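Glutamyl endopeptidase (Staphylococcus epidermidis, PDB 6PYM) is a secreted serine protease of the chymotrypsin-like S1B family that probably cleaves peptide bonds preferentially after glutamate, and also after aspartate. Local coordinates at residues E127-P139 with Y160-F174. The protein carries 1 engineered substitution. Numbering follows the deposited sequence.
Engineered in segment 160-174: Ala169 (natural residue Ser).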
loop_
_atom_site.group_PDB
_atom_site.type_symbol
_atom_site.label_atom_id
_atom_site.label_comp_id
_atom_site.label_asym_id
_atom_site.label_seq_id
_atom_site.Cartn_x
_atom_site.Cartn_y
_atom_site.Cartn_z
ATOM N N GLU A 127 -15.355 12.464 -0.581
ATOM C CA GLU A 127 -15.293 11.456 -1.626
ATOM C C GLU A 127 -15.256 10.051 -1.024
ATOM O O GLU A 127 -14.610 9.815 0.002
ATOM C CB GLU A 127 -14.033 11.711 -2.442
ATOM C CG GLU A 127 -13.771 10.751 -3.547
ATOM C CD GLU A 127 -12.623 11.204 -4.417
ATOM O OE1 GLU A 127 -12.269 12.407 -4.378
ATOM O OE2 GLU A 127 -12.075 10.356 -5.146
ATOM N N ASN A 128 -15.950 9.120 -1.670
ATOM C CA ASN A 128 -15.988 7.732 -1.227
ATOM C C ASN A 128 -14.746 6.998 -1.713
ATOM O O ASN A 128 -14.413 7.038 -2.901
ATOM C CB ASN A 128 -17.229 7.046 -1.792
ATOM C CG ASN A 128 -18.516 7.587 -1.210
ATOM O OD1 ASN A 128 -18.618 7.828 -0.013
ATOM N ND2 ASN A 128 -19.513 7.775 -2.065
ATOM N N ILE A 129 -14.064 6.317 -0.791
ATOM C CA ILE A 129 -12.785 5.675 -1.064
ATOM C C ILE A 129 -12.743 4.320 -0.370
ATOM O O ILE A 129 -13.615 3.974 0.430
ATOM C CB ILE A 129 -11.601 6.549 -0.601
ATOM C CG1 ILE A 129 -11.731 6.845 0.894
ATOM C CG2 ILE A 129 -11.524 7.848 -1.424
ATOM C CD1 ILE A 129 -10.436 7.243 1.553
ATOM N N THR A 130 -11.700 3.552 -0.683
ATOM C CA THR A 130 -11.383 2.330 0.036
ATOM C C THR A 130 -9.914 2.329 0.426
ATOM O O THR A 130 -9.082 2.973 -0.219
ATOM C CB THR A 130 -11.674 1.073 -0.792
ATOM O OG1 THR A 130 -11.004 1.157 -2.059
ATOM C CG2 THR A 130 -13.169 0.899 -1.016
ATOM N N VAL A 131 -9.602 1.596 1.493
ATOM C CA VAL A 131 -8.228 1.281 1.875
ATOM C C VAL A 131 -8.150 -0.232 1.949
ATOM O O VAL A 131 -8.919 -0.855 2.692
ATOM C CB VAL A 131 -7.820 1.947 3.202
ATOM C CG1 VAL A 131 -6.443 1.459 3.655
ATOM C CG2 VAL A 131 -7.801 3.447 3.024
ATOM N N THR A 132 -7.232 -0.820 1.191
ATOM C CA THR A 132 -7.212 -2.263 1.014
ATOM C C THR A 132 -5.817 -2.788 1.302
ATOM O O THR A 132 -4.831 -2.263 0.779
ATOM C CB THR A 132 -7.708 -2.626 -0.383
ATOM O OG1 THR A 132 -9.040 -2.117 -0.508
ATOM C CG2 THR A 132 -7.708 -4.142 -0.611
ATOM N N GLY A 133 -5.741 -3.807 2.148
ATOM C CA GLY A 133 -4.462 -4.296 2.612
ATOM C C GLY A 133 -4.654 -5.401 3.623
ATOM O O GLY A 133 -5.640 -6.144 3.539
ATOM N N TYR A 134 -3.731 -5.508 4.578
ATOM C CA TYR A 134 -3.557 -6.712 5.393
ATOM C C TYR A 134 -3.626 -6.378 6.881
ATOM O O TYR A 134 -2.602 -6.347 7.572
ATOM C CB TYR A 134 -2.256 -7.416 4.997
ATOM C CG TYR A 134 -2.328 -7.962 3.591
ATOM C CD1 TYR A 134 -2.844 -9.227 3.364
ATOM C CD2 TYR A 134 -1.941 -7.198 2.489
ATOM C CE1 TYR A 134 -2.964 -9.733 2.092
ATOM C CE2 TYR A 134 -2.049 -7.704 1.208
ATOM C CZ TYR A 134 -2.554 -8.971 1.016
ATOM O OH TYR A 134 -2.647 -9.460 -0.270
ATOM N N PRO A 135 -4.830 -6.146 7.412
ATOM C CA PRO A 135 -4.965 -5.821 8.840
ATOM C C PRO A 135 -4.599 -6.990 9.738
ATOM O O PRO A 135 -4.990 -8.133 9.499
ATOM C CB PRO A 135 -6.455 -5.482 8.981
ATOM C CG PRO A 135 -7.119 -6.226 7.858
ATOM C CD PRO A 135 -6.129 -6.149 6.723
ATOM N N GLY A 136 -3.896 -6.676 10.828
ATOM C CA GLY A 136 -3.382 -7.684 11.742
ATOM C C GLY A 136 -4.386 -8.302 12.692
ATOM O O GLY A 136 -4.034 -9.262 13.388
ATOM N N ASP A 137 -5.612 -7.790 12.759
ATOM C CA ASP A 137 -6.625 -8.472 13.553
ATOM C C ASP A 137 -7.249 -9.642 12.815
ATOM O O ASP A 137 -7.921 -10.468 13.443
ATOM C CB ASP A 137 -7.701 -7.497 14.045
ATOM C CG ASP A 137 -8.500 -6.865 12.916
ATOM O OD1 ASP A 137 -7.918 -6.498 11.870
ATOM O OD2 ASP A 137 -9.725 -6.700 13.084
ATOM N N LYS A 138 -7.022 -9.748 11.520
ATOM C CA LYS A 138 -7.539 -10.825 10.703
ATOM C C LYS A 138 -6.471 -11.891 10.525
ATOM O O LYS A 138 -5.310 -11.694 10.893
ATOM C CB LYS A 138 -7.993 -10.251 9.357
ATOM C CG LYS A 138 -8.963 -9.080 9.490
ATOM C CD LYS A 138 -10.236 -9.438 10.246
ATOM C CE LYS A 138 -11.276 -8.355 10.040
ATOM N NZ LYS A 138 -12.532 -8.604 10.794
ATOM N N PRO A 139 -6.824 -13.054 9.966
ATOM C CA PRO A 139 -5.810 -14.100 9.796
ATOM C C PRO A 139 -4.673 -13.609 8.912
ATOM O O PRO A 139 -4.867 -12.796 7.994
ATOM C CB PRO A 139 -6.586 -15.248 9.143
ATOM C CG PRO A 139 -7.999 -15.037 9.584
ATOM C CD PRO A 139 -8.166 -13.538 9.595
ATOM N N TYR A 160 -9.241 10.031 6.569
ATOM C CA TYR A 160 -10.513 9.398 6.247
ATOM C C TYR A 160 -11.147 8.810 7.501
ATOM O O TYR A 160 -10.497 8.643 8.539
ATOM C CB TYR A 160 -10.371 8.335 5.142
ATOM C CG TYR A 160 -9.022 7.649 5.106
ATOM C CD1 TYR A 160 -8.675 6.670 6.037
ATOM C CD2 TYR A 160 -8.099 7.978 4.132
ATOM C CE1 TYR A 160 -7.441 6.050 5.986
ATOM C CE2 TYR A 160 -6.865 7.377 4.077
ATOM C CZ TYR A 160 -6.534 6.412 5.000
ATOM O OH TYR A 160 -5.296 5.824 4.918
ATOM N N ASP A 161 -12.435 8.477 7.372
ATOM C CA ASP A 161 -13.266 8.026 8.487
ATOM C C ASP A 161 -13.450 6.512 8.533
ATOM O O ASP A 161 -14.228 6.015 9.354
ATOM C CB ASP A 161 -14.627 8.741 8.482
ATOM C CG ASP A 161 -15.542 8.299 7.342
ATOM O OD1 ASP A 161 -15.206 7.387 6.568
ATOM O OD2 ASP A 161 -16.646 8.881 7.224
ATOM N N LEU A 162 -12.753 5.771 7.684
ATOM C CA LEU A 162 -12.847 4.322 7.634
ATOM C C LEU A 162 -11.843 3.693 8.600
ATOM O O LEU A 162 -10.821 4.292 8.945
ATOM C CB LEU A 162 -12.613 3.827 6.205
ATOM C CG LEU A 162 -11.309 4.246 5.520
ATOM C CD1 LEU A 162 -10.165 3.269 5.812
ATOM C CD2 LEU A 162 -11.513 4.421 4.012
ATOM N N SER A 163 -12.146 2.472 9.036
ATOM C CA SER A 163 -11.335 1.773 10.028
ATOM C C SER A 163 -10.156 1.021 9.409
ATOM O O SER A 163 -10.241 0.478 8.303
ATOM C CB SER A 163 -12.194 0.774 10.793
ATOM O OG SER A 163 -13.133 1.411 11.641
ATOM N N THR A 164 -9.052 0.976 10.161
ATOM C CA THR A 164 -7.866 0.201 9.817
ATOM C C THR A 164 -7.273 -0.346 11.109
ATOM O O THR A 164 -7.579 0.139 12.200
ATOM C CB THR A 164 -6.801 1.061 9.117
ATOM O OG1 THR A 164 -6.341 2.067 10.023
ATOM C CG2 THR A 164 -7.349 1.736 7.865
ATOM N N VAL A 165 -6.409 -1.354 10.980
ATOM C CA VAL A 165 -5.767 -1.996 12.124
ATOM C C VAL A 165 -4.304 -2.222 11.788
ATOM O O VAL A 165 -3.960 -2.496 10.635
ATOM C CB VAL A 165 -6.462 -3.342 12.476
ATOM C CG1 VAL A 165 -5.712 -4.106 13.577
ATOM C CG2 VAL A 165 -7.899 -3.104 12.906
ATOM N N GLY A 166 -3.446 -2.135 12.808
ATOM C CA GLY A 166 -2.036 -2.463 12.684
ATOM C C GLY A 166 -1.797 -3.638 11.762
ATOM O O GLY A 166 -2.395 -4.703 11.921
ATOM N N GLY A 167 -0.922 -3.434 10.775
ATOM C CA GLY A 167 -0.763 -4.304 9.625
ATOM C C GLY A 167 -1.206 -3.640 8.337
ATOM O O GLY A 167 -0.642 -3.916 7.269
ATOM N N ASN A 168 -2.176 -2.731 8.432
ATOM C CA ASN A 168 -2.602 -1.946 7.284
ATOM C C ASN A 168 -1.543 -0.956 6.817
ATOM O O ASN A 168 -1.668 -0.468 5.695
ATOM C CB ASN A 168 -3.882 -1.160 7.597
ATOM C CG ASN A 168 -5.163 -1.895 7.213
ATOM O OD1 ASN A 168 -6.018 -2.132 8.068
ATOM N ND2 ASN A 168 -5.328 -2.208 5.927
ATOM N N ALA A 169 -0.551 -0.600 7.642
ATOM C CA ALA A 169 0.510 0.327 7.242
ATOM C C ALA A 169 0.998 0.026 5.834
ATOM O O ALA A 169 1.416 -1.099 5.541
ATOM C CB ALA A 169 1.681 0.203 8.221
ATOM N N GLY A 170 0.947 1.034 4.960
ATOM C CA GLY A 170 1.372 0.893 3.582
ATOM C C GLY A 170 0.264 0.577 2.600
ATOM O O GLY A 170 0.524 0.520 1.391
ATOM N N SER A 171 -0.963 0.393 3.077
ATOM C CA SER A 171 -2.048 -0.022 2.198
ATOM C C SER A 171 -2.385 1.082 1.207
ATOM O O SER A 171 -2.465 2.258 1.584
ATOM C CB SER A 171 -3.321 -0.287 2.997
ATOM O OG SER A 171 -3.251 -1.434 3.821
ATOM N N PRO A 172 -2.673 0.735 -0.044
ATOM C CA PRO A 172 -3.157 1.751 -0.977
ATOM C C PRO A 172 -4.537 2.262 -0.587
ATOM O O PRO A 172 -5.405 1.510 -0.127
ATOM C CB PRO A 172 -3.207 1.010 -2.316
ATOM C CG PRO A 172 -3.339 -0.427 -1.941
ATOM C CD PRO A 172 -2.532 -0.585 -0.686
ATOM N N VAL A 173 -4.724 3.562 -0.796
ATOM C CA VAL A 173 -6.010 4.238 -0.699
ATOM C C VAL A 173 -6.501 4.403 -2.129
ATOM O O VAL A 173 -5.829 5.046 -2.940
ATOM C CB VAL A 173 -5.858 5.619 -0.040
ATOM C CG1 VAL A 173 -7.226 6.244 0.200
ATOM C CG2 VAL A 173 -5.032 5.547 1.239
ATOM N N PHE A 174 -7.645 3.808 -2.455
ATOM C CA PHE A 174 -8.173 3.819 -3.813
ATOM C C PHE A 174 -9.383 4.741 -3.904
ATOM O O PHE A 174 -10.263 4.720 -3.035
ATOM C CB PHE A 174 -8.630 2.421 -4.239
ATOM C CG PHE A 174 -7.517 1.438 -4.473
ATOM C CD1 PHE A 174 -6.729 1.505 -5.606
ATOM C CD2 PHE A 174 -7.290 0.404 -3.575
ATOM C CE1 PHE A 174 -5.717 0.572 -5.830
ATOM C CE2 PHE A 174 -6.283 -0.531 -3.791
ATOM C CZ PHE A 174 -5.499 -0.449 -4.923
HETATM O O HOH W 1 -12.416 2.467 -4.044
HETATM O O HOH W 2 -8.125 -2.701 4.815
#
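In the C-terminal half of this chymotrypsin-like fold, strand 128-133 pairs antiparallel with strand 172-174, and the Val165-Asn168 turn, which leads into the nucleophile position, packs against the Pro135-Asp137 loop that follows strand 128-133. Thr130 and Phe174 form a hydrogen-bonded pair, with Thr130 N to Phe174 O at 3.0 Å and Phe174 N to Thr130 O at 2.8 Å; Thr132 N continues the pairing by donating to Pro172 O. Val131 and Val173, the adjacent non-hydrogen-bonded pair, turn to the sheet face packed by Tyr160 and Leu162. There Val131 CG2 lies over one face of the Tyr160 ring, 4.1 Å from its centroid and offset toward the rim, while Leu162 CD1 meets the same methyl at 3.7 Å. The phenol OH is hydrogen-bonded to His184 ND1. With CG1 between the backbone N and the carbonyl carbon (chi1 58°), Ile129 extends CD1 toward segment 160-174, where it fits among Tyr160 CD2, Val173 CG1 and Leu162 CD2. Past the strands, Gly136 N donates to Gly166 O at 2.7 Å, a bent bond (N-H...O 137°) three residues ahead of Ala169, the engineered replacement of the serine predicted to complete the charge relay with His51 and Asp93. The Asn168 amide fastens this loop from within: OD1 accepts from Val165 N in its carbonyl plane, on a lone pair, and rests against Pro135 CB, while ND2 donates almost straight to Ser171 OG, 3.1 Å away. That hydroxyl in turn donates to Asn168 O, which also receives Ser171 N. A water bridges Asn168 ND2 to Val131 O. With both ends of its amide engaged, Asn168 has its side-chain rotation fixed, and the two successive type II turns, Val165-Asn168 and Asn168-Ser171, are thereby tied together at the residue just before the nucleophile position.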